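Local coordinates for calmodulin-binding transcription activator 1 (Homo sapiens, PDB 2CXK), which acts as a transcriptional activator that may interact with calmodulin, represented here by its IPT/TIG domain, at residues N36-L41 with G55-Y60; T70-F75 with S81-F86. All blocks are in the same frame, centred on the assembly; numbering follows the deposited sequence.

Interaction 1: N36-L41 with G55-Y60; sequences NNYSCL and GVLRCY. With SO4 (sulfate ion), chain F.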
ATOM      1  N   ASN A  36       2.855  14.394 -14.252  1.00 34.05           N
ATOM      2  CA  ASN A  36       3.601  14.151 -13.022  1.00 31.71           C
ATOM      3  C   ASN A  36       3.438  15.296 -12.007  1.00 28.74           C
ATOM      4  O   ASN A  36       4.426  15.864 -11.541  1.00 27.33           O
ATOM      5  CB  ASN A  36       5.079  13.987 -13.390  1.00 35.36           C
ATOM      6  CG  ASN A  36       5.953  13.643 -12.201  1.00 38.86           C
ATOM      7  OD1 ASN A  36       7.180  13.712 -12.287  1.00 41.73           O
ATOM      8  ND2 ASN A  36       5.332  13.258 -11.091  1.00 41.65           N
ATOM      9  N   ASN A  37       2.201  15.635 -11.658  1.00 24.42           N
ATOM     10  CA  ASN A  37       1.977  16.728 -10.713  1.00 22.14           C
ATOM     11  C   ASN A  37       1.165  16.344  -9.486  1.00 19.36           C
ATOM     12  O   ASN A  37       0.516  17.192  -8.870  1.00 17.13           O
ATOM     13  CB  ASN A  37       1.308  17.906 -11.420  1.00 22.57           C
ATOM     14  CG  ASN A  37       2.180  18.496 -12.502  1.00 25.77           C
ATOM     15  OD1 ASN A  37       1.779  18.570 -13.661  1.00 27.42           O
ATOM     16  ND2 ASN A  37       3.384  18.918 -12.129  1.00 26.43           N
ATOM     17  N   TYR A  38       1.198  15.062  -9.142  1.00 16.46           N
ATOM     18  CA  TYR A  38       0.488  14.571  -7.968  1.00 14.52           C
ATOM     19  C   TYR A  38       1.346  14.799  -6.732  1.00 13.32           C
ATOM     20  O   TYR A  38       2.568  14.807  -6.809  1.00 13.05           O
ATOM     21  CB  TYR A  38       0.230  13.075  -8.087  1.00 13.27           C
ATOM     22  CG  TYR A  38      -0.905  12.702  -9.000  1.00 14.13           C
ATOM     23  CD1 TYR A  38      -2.227  12.870  -8.595  1.00 14.15           C
ATOM     24  CD2 TYR A  38      -0.658  12.148 -10.257  1.00 14.53           C
ATOM     25  CE1 TYR A  38      -3.280  12.492  -9.412  1.00 15.97           C
ATOM     26  CE2 TYR A  38      -1.708  11.766 -11.085  1.00 16.59           C
ATOM     27  CZ  TYR A  38      -3.013  11.941 -10.653  1.00 16.75           C
ATOM     28  OH  TYR A  38      -4.055  11.549 -11.454  1.00 20.83           O
ATOM     29  N   SER A  39       0.696  14.984  -5.594  1.00 12.75           N
ATOM     30  CA  SER A  39       1.403  15.161  -4.335  1.00 13.54           C
ATOM     31  C   SER A  39       0.487  14.663  -3.234  1.00 13.37           C
ATOM     32  O   SER A  39      -0.713  14.466  -3.449  1.00 12.74           O
ATOM     33  CB  SER A  39       1.764  16.637  -4.093  1.00 13.46           C
ATOM     34  OG  SER A  39       0.610  17.445  -3.939  1.00 15.52           O
ATOM     35  N   CYS A  40       1.060  14.430  -2.059  1.00 12.67           N
ATOM     36  CA  CYS A  40       0.283  13.985  -0.915  1.00 13.51           C
ATOM     37  C   CYS A  40       0.587  14.946   0.211  1.00 12.31           C
ATOM     38  O   CYS A  40       1.736  15.341   0.412  1.00 13.17           O
ATOM     39  CB  CYS A  40       0.660  12.557  -0.506  1.00 11.12           C
ATOM     40  SG  CYS A  40       0.150  11.313  -1.718  1.00 14.83           S
ATOM     41  N   LEU A  41      -0.447  15.331   0.939  1.00 13.22           N
ATOM     42  CA  LEU A  41      -0.273  16.264   2.039  1.00 13.97           C
ATOM     43  C   LEU A  41      -0.572  15.577   3.356  1.00 12.39           C
ATOM     44  O   LEU A  41      -1.665  15.044   3.549  1.00 11.80           O
ATOM     45  CB  LEU A  41      -1.216  17.461   1.874  1.00 16.21           C
ATOM     46  CG  LEU A  41      -1.289  18.132   0.497  1.00 21.66           C
ATOM     47  CD1 LEU A  41      -2.186  19.357   0.583  1.00 24.43           C
ATOM     48  CD2 LEU A  41       0.089  18.532   0.034  1.00 21.38           C
ATOM     49  N   GLY A  55      -4.698   4.574 -10.746  1.00 14.12           N
ATOM     50  CA  GLY A  55      -5.323   4.356  -9.457  1.00 13.17           C
ATOM     51  C   GLY A  55      -4.397   4.132  -8.280  1.00 12.84           C
ATOM     52  O   GLY A  55      -4.871   3.962  -7.156  1.00 13.41           O
ATOM     53  N   VAL A  56      -3.089   4.152  -8.520  1.00 10.90           N
ATOM     54  CA  VAL A  56      -2.129   3.913  -7.446  1.00 11.64           C
ATOM     55  C   VAL A  56      -1.044   4.970  -7.339  1.00  9.36           C
ATOM     56  O   VAL A  56      -0.233   5.127  -8.245  1.00 12.07           O
ATOM     57  CB  VAL A  56      -1.440   2.553  -7.630  1.00  9.18           C
ATOM     58  CG1 VAL A  56      -0.419   2.321  -6.515  1.00 11.15           C
ATOM     59  CG2 VAL A  56      -2.494   1.452  -7.654  1.00 10.44           C
ATOM     60  N   LEU A  57      -1.034   5.689  -6.222  1.00 10.79           N
ATOM     61  CA  LEU A  57      -0.019   6.710  -5.981  1.00  9.04           C
ATOM     62  C   LEU A  57       0.955   6.242  -4.903  1.00 10.06           C
ATOM     63  O   LEU A  57       0.554   5.586  -3.940  1.00 10.52           O
ATOM     64  CB  LEU A  57      -0.668   8.014  -5.513  1.00 10.89           C
ATOM     65  CG  LEU A  57      -1.337   8.812  -6.625  1.00  9.14           C
ATOM     66  CD1 LEU A  57      -2.146   9.970  -6.045  1.00 11.14           C
ATOM     67  CD2 LEU A  57      -0.252   9.304  -7.554  1.00  9.20           C
ATOM     68  N   ARG A  58       2.225   6.593  -5.074  1.00 10.05           N
ATOM     69  CA  ARG A  58       3.262   6.251  -4.105  1.00 10.34           C
ATOM     70  C   ARG A  58       3.968   7.518  -3.643  1.00  9.91           C
ATOM     71  O   ARG A  58       4.303   8.381  -4.446  1.00  8.89           O
ATOM     72  CB  ARG A  58       4.314   5.324  -4.718  1.00 10.29           C
ATOM     73  CG  ARG A  58       5.505   5.037  -3.775  1.00 13.49           C
ATOM     74  CD  ARG A  58       6.736   4.524  -4.529  1.00 15.47           C
ATOM     75  NE  ARG A  58       7.286   5.527  -5.440  1.00 18.17           N
ATOM     76  CZ  ARG A  58       8.126   5.264  -6.438  1.00 22.39           C
ATOM     77  NH1 ARG A  58       8.526   4.020  -6.673  1.00 22.83           N
ATOM     78  NH2 ARG A  58       8.569   6.251  -7.208  1.00 23.19           N
ATOM     79  N   CYS A  59       4.207   7.621  -2.345  1.00 10.77           N
ATOM     80  CA  CYS A  59       4.932   8.768  -1.813  1.00 10.07           C
ATOM     81  C   CYS A  59       5.691   8.272  -0.593  1.00 10.66           C
ATOM     82  O   CYS A  59       5.459   7.161  -0.131  1.00 10.72           O
ATOM     83  CB  CYS A  59       3.970   9.897  -1.419  1.00 10.35           C
ATOM     84  SG  CYS A  59       2.944   9.585   0.052  1.00 11.11           S
ATOM     85  N   TYR A  60       6.617   9.081  -0.102  1.00 10.40           N
ATOM     86  CA  TYR A  60       7.381   8.742   1.094  1.00  9.54           C
ATOM     87  C   TYR A  60       6.958   9.811   2.098  1.00 10.31           C
ATOM     88  O   TYR A  60       7.181  11.003   1.884  1.00 10.75           O
ATOM     89  CB  TYR A  60       8.872   8.798   0.775  1.00 10.42           C
ATOM     90  CG  TYR A  60       9.223   7.901  -0.400  1.00  8.93           C
ATOM     91  CD1 TYR A  60       9.169   6.509  -0.281  1.00 11.24           C
ATOM     92  CD2 TYR A  60       9.563   8.441  -1.640  1.00 10.83           C
ATOM     93  CE1 TYR A  60       9.452   5.682  -1.373  1.00 11.64           C
ATOM     94  CE2 TYR A  60       9.842   7.626  -2.732  1.00 12.33           C
ATOM     95  CZ  TYR A  60       9.790   6.249  -2.590  1.00 12.99           C
ATOM     96  OH  TYR A  60      10.112   5.451  -3.660  1.00 13.34           O
TER
HETATM   97  S   SO4 F1006      10.741   1.798  -2.444  0.50109.71           S
HETATM   98  O1  SO4 F1006       9.499   0.960  -2.693  0.50 83.28           O
HETATM   99  O2  SO4 F1006      11.941   0.984  -2.905  0.50 84.57           O
HETATM  100  O3  SO4 F1006      10.652   2.897  -3.342  0.50 55.20           O
HETATM  101  O4  SO4 F1006      10.862   1.900  -1.032  0.50 57.47           O

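Interaction 2: T70-F75 with S81-F86; sequences TLQVAF and SNSVVF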
ATOM      1  N   THR A  70      -4.073  14.525   8.972  1.00 14.00           N
ATOM      2  CA  THR A  70      -4.851  14.346   7.756  1.00 13.83           C
ATOM      3  C   THR A  70      -3.910  13.928   6.634  1.00 13.44           C
ATOM      4  O   THR A  70      -2.762  14.371   6.586  1.00 13.76           O
ATOM      5  CB  THR A  70      -5.506  15.661   7.320  1.00 16.53           C
ATOM      6  OG1 THR A  70      -4.505  16.686   7.294  1.00 16.98           O
ATOM      7  CG2 THR A  70      -6.620  16.059   8.268  1.00 15.64           C
ATOM      8  N   LEU A  71      -4.396  13.061   5.747  1.00 12.13           N
ATOM      9  CA  LEU A  71      -3.629  12.624   4.587  1.00 11.46           C
ATOM     10  C   LEU A  71      -4.547  12.908   3.403  1.00 12.94           C
ATOM     11  O   LEU A  71      -5.668  12.400   3.345  1.00 11.94           O
ATOM     12  CB  LEU A  71      -3.300  11.125   4.667  1.00  7.97           C
ATOM     13  CG  LEU A  71      -2.673  10.515   3.402  1.00 11.28           C
ATOM     14  CD1 LEU A  71      -1.464  11.345   2.952  1.00  8.31           C
ATOM     15  CD2 LEU A  71      -2.258   9.070   3.689  1.00 12.26           C
ATOM     16  N   GLN A  72      -4.083  13.743   2.476  1.00 14.73           N
ATOM     17  CA  GLN A  72      -4.879  14.100   1.302  1.00 14.11           C
ATOM     18  C   GLN A  72      -4.060  13.982   0.020  1.00 14.46           C
ATOM     19  O   GLN A  72      -2.834  14.097   0.048  1.00 14.56           O
ATOM     20  CB  GLN A  72      -5.366  15.548   1.422  1.00 15.64           C
ATOM     21  CG  GLN A  72      -6.131  15.874   2.695  1.00 16.37           C
ATOM     22  CD  GLN A  72      -6.322  17.370   2.867  1.00 18.63           C
ATOM     23  OE1 GLN A  72      -7.359  17.928   2.499  1.00 21.20           O
ATOM     24  NE2 GLN A  72      -5.312  18.030   3.415  1.00 16.90           N
ATOM     25  N   VAL A  73      -4.742  13.749  -1.097  1.00 11.83           N
ATOM     26  CA  VAL A  73      -4.085  13.662  -2.398  1.00 11.27           C
ATOM     27  C   VAL A  73      -4.389  14.960  -3.155  1.00 13.16           C
ATOM     28  O   VAL A  73      -5.523  15.436  -3.143  1.00 13.89           O
ATOM     29  CB  VAL A  73      -4.617  12.477  -3.229  1.00  9.75           C
ATOM     30  CG1 VAL A  73      -4.001  12.492  -4.613  1.00  9.51           C
ATOM     31  CG2 VAL A  73      -4.298  11.175  -2.530  1.00 11.14           C
ATOM     32  N   ALA A  74      -3.373  15.531  -3.794  1.00 10.79           N
ATOM     33  CA  ALA A  74      -3.540  16.767  -4.554  1.00 13.90           C
ATOM     34  C   ALA A  74      -2.931  16.625  -5.945  1.00 15.38           C
ATOM     35  O   ALA A  74      -2.059  15.785  -6.171  1.00 15.31           O
ATOM     36  CB  ALA A  74      -2.872  17.920  -3.823  1.00 13.01           C
ATOM     37  N   PHE A  75      -3.404  17.450  -6.875  1.00 15.56           N
ATOM     38  CA  PHE A  75      -2.894  17.470  -8.245  1.00 16.80           C
ATOM     39  C   PHE A  75      -2.692  18.956  -8.520  1.00 17.58           C
ATOM     40  O   PHE A  75      -3.634  19.740  -8.386  1.00 16.73           O
ATOM     41  CB  PHE A  75      -3.908  16.897  -9.232  1.00 17.22           C
ATOM     42  CG  PHE A  75      -3.361  16.725 -10.622  1.00 19.15           C
ATOM     43  CD1 PHE A  75      -2.480  15.687 -10.913  1.00 18.09           C
ATOM     44  CD2 PHE A  75      -3.697  17.623 -11.634  1.00 19.36           C
ATOM     45  CE1 PHE A  75      -1.938  15.543 -12.191  1.00 19.78           C
ATOM     46  CE2 PHE A  75      -3.159  17.490 -12.917  1.00 19.11           C
ATOM     47  CZ  PHE A  75      -2.280  16.451 -13.197  1.00 18.62           C
ATOM     48  N   SER A  81      -9.035  14.836  -3.149  1.00 17.40           N
ATOM     49  CA  SER A  81      -9.558  13.663  -2.457  1.00 15.31           C
ATOM     50  C   SER A  81     -10.077  14.048  -1.087  1.00 15.18           C
ATOM     51  O   SER A  81      -9.944  15.189  -0.665  1.00 14.87           O
ATOM     52  CB  SER A  81      -8.456  12.611  -2.280  1.00 15.70           C
ATOM     53  OG  SER A  81      -7.578  12.980  -1.225  1.00 13.60           O
ATOM     54  N   ASN A  82     -10.685  13.083  -0.400  1.00 13.59           N
ATOM     55  CA  ASN A  82     -11.170  13.293   0.953  1.00 13.15           C
ATOM     56  C   ASN A  82      -9.917  13.177   1.831  1.00 13.44           C
ATOM     57  O   ASN A  82      -8.839  12.859   1.326  1.00 12.36           O
ATOM     58  CB  ASN A  82     -12.166  12.189   1.329  1.00 12.35           C
ATOM     59  CG  ASN A  82     -11.566  10.787   1.185  1.00 12.03           C
ATOM     60  OD1 ASN A  82     -11.030  10.435   0.138  1.00 14.82           O
ATOM     61  ND2 ASN A  82     -11.670   9.985   2.237  1.00 12.03           N
ATOM     62  N   SER A  83     -10.050  13.444   3.125  1.00 13.75           N
ATOM     63  CA  SER A  83      -8.918  13.321   4.046  1.00 13.95           C
ATOM     64  C   SER A  83      -9.090  12.002   4.789  1.00 14.16           C
ATOM     65  O   SER A  83     -10.208  11.650   5.158  1.00 15.56           O
ATOM     66  CB  SER A  83      -8.919  14.446   5.084  1.00 17.08           C
ATOM     67  OG  SER A  83      -8.816  15.722   4.478  1.00 22.25           O
ATOM     68  N   VAL A  84      -7.998  11.267   4.986  1.00 13.69           N
ATOM     69  CA  VAL A  84      -8.054  10.018   5.743  1.00 13.04           C
ATOM     70  C   VAL A  84      -7.039  10.146   6.862  1.00 12.68           C
ATOM     71  O   VAL A  84      -6.070  10.896   6.753  1.00 14.12           O
ATOM     72  CB  VAL A  84      -7.721   8.770   4.879  1.00 11.79           C
ATOM     73  CG1 VAL A  84      -8.785   8.589   3.805  1.00 11.90           C
ATOM     74  CG2 VAL A  84      -6.338   8.906   4.248  1.00 10.17           C
ATOM     75  N   VAL A  85      -7.254   9.417   7.945  1.00 11.83           N
ATOM     76  CA  VAL A  85      -6.341   9.493   9.070  1.00 12.22           C
ATOM     77  C   VAL A  85      -5.009   8.780   8.841  1.00 14.28           C
ATOM     78  O   VAL A  85      -4.963   7.677   8.293  1.00 14.85           O
ATOM     79  CB  VAL A  85      -7.004   8.905  10.335  1.00 11.74           C
ATOM     80  CG1 VAL A  85      -7.285   7.426  10.122  1.00 11.16           C
ATOM     81  CG2 VAL A  85      -6.114   9.114  11.547  1.00 13.41           C
ATOM     82  N   PHE A  86      -3.919   9.428   9.244  1.00 13.29           N
ATOM     83  CA  PHE A  86      -2.593   8.821   9.146  1.00 12.89           C
ATOM     84  C   PHE A  86      -1.991   9.055  10.517  1.00 13.17           C
ATOM     85  O   PHE A  86      -2.078  10.155  11.058  1.00 13.44           O
ATOM     86  CB  PHE A  86      -1.735   9.480   8.065  1.00 11.28           C
ATOM     87  CG  PHE A  86      -0.436   8.757   7.794  1.00 11.91           C
ATOM     88  CD1 PHE A  86       0.761   9.213   8.344  1.00 11.99           C
ATOM     89  CD2 PHE A  86      -0.417   7.604   7.011  1.00 12.58           C
ATOM     90  CE1 PHE A  86       1.964   8.528   8.115  1.00 13.75           C
ATOM     91  CE2 PHE A  86       0.777   6.911   6.775  1.00 13.31           C
ATOM     92  CZ  PHE A  86       1.969   7.377   7.329  1.00 13.02           C
TER

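Interaction 1: N36-L41 with G55-Y60
Leu57 lays its CD2 methyl over one face of the Tyr38 ring. The two residues sit on strands 38-42 and 56-60, which face each other across the core of the immunoglobulin-like beta-sandwich of this IPT/TIG domain. The CA atoms of Tyr38 and Leu57 are 8.1 Å apart, and the two strands meet here through side chains. CD2 of Leu57 stands 4.2 Å from the centroid of the Tyr38 ring, 27° off the ring normal, a CH-pi contact. Leu57 CD2 sits toward the CB end of the ring, 3.8 Å from Tyr38 CG. The other branch also takes part, for Leu57 CD1 lies 3.9 Å from Tyr38 CD1. The two side chains cross at about a right angle. Phe75 meets the Tyr38 ring edge-to-face, and Trp31 touches both Tyr38 and Leu57.

Two residues further along each strand, Cys40 and Cys59 repeat the inward pattern. Cys59 holds SG between its backbone N and carbonyl carbon (chi1 71°), and from there the sulfur also meets Cys40 CB. Ile27 of strand 24-28 packs on Cys40. Arg58 and Tyr60 alternate to the other side of strand 56-60, where Tyr60 OH donates a hydrogen bond to a sulfate, probably from the crystallisation liquor, that Lys24 also binds. In the core, the SG atoms of Cys40 and Cys59 lie 3.7 Å apart, too far for a disulfide.

Interaction 2: T70-F75 with S81-F86
Ser81 OG is held by two backbone groups at once. Ser81 OG accepts a hydrogen bond from Val73 N at 2.9 Å, nearly straight at 165°, and donates one to Asn82 O at 2.8 Å. The Ser81 chi1 of 77° puts OG between the backbone N and the carbonyl carbon, on the side of Val73. With an alanine at Ser81, Val73 N would probably lose this acceptor and Asn82 O this donor, and the 81-82 backbone would be less firmly held against strand 67-75.

Strand 84-88 then pairs antiparallel with strand 67-75 in the IPT/TIG beta-sandwich. Leu71 and Val84 form a hydrogen-bonded pair, linked in both directions between N and O. The bond from Val84 N to Leu71 O is the straighter one, at 163°. Ser83 CA adds a CA-H...O contact to Leu71 O at 3.4 Å.

The side chains of Leu71 and Val84 lie side by side, with Leu71 CB 3.8 Å from Val84 CG2. Leu71 CD2 reaches Phe86 CD2 at 4.1 Å, obliquely to the ring. Phe42 touches Leu71, and its ring and that of Phe86 meet edge-to-face. The chemistry thus divides: a serine hydroxyl stands in for a backbone acceptor at Val73, while Leu71, Val84 and Phe86 add apolar contact beside the backbone pair of Leu71 and Val84.

From the N terminus, the chain passes strands 11-17 and 24-28 before strand 38-42 opens interaction 1. It then runs through strand 45-53 before strand 56-60 completes interaction 1, closing a loop of 13 residues across the sandwich. Strand 67-75 follows, and interaction 2 closes a shorter loop of five residues, which includes strand 78-79. The two contacts are in series, neither nested nor crossed. They join where strands 38-42 and 67-75 run as antiparallel neighbours: Leu41 N lies 2.8 Å from Gln72 O, a probable hydrogen bond. Leu57 CD1 also packs against Val73 CG1. Interaction 1 thus ties facing strands through the core, while interaction 2 adds strand 84-88 alongside strand 67-75.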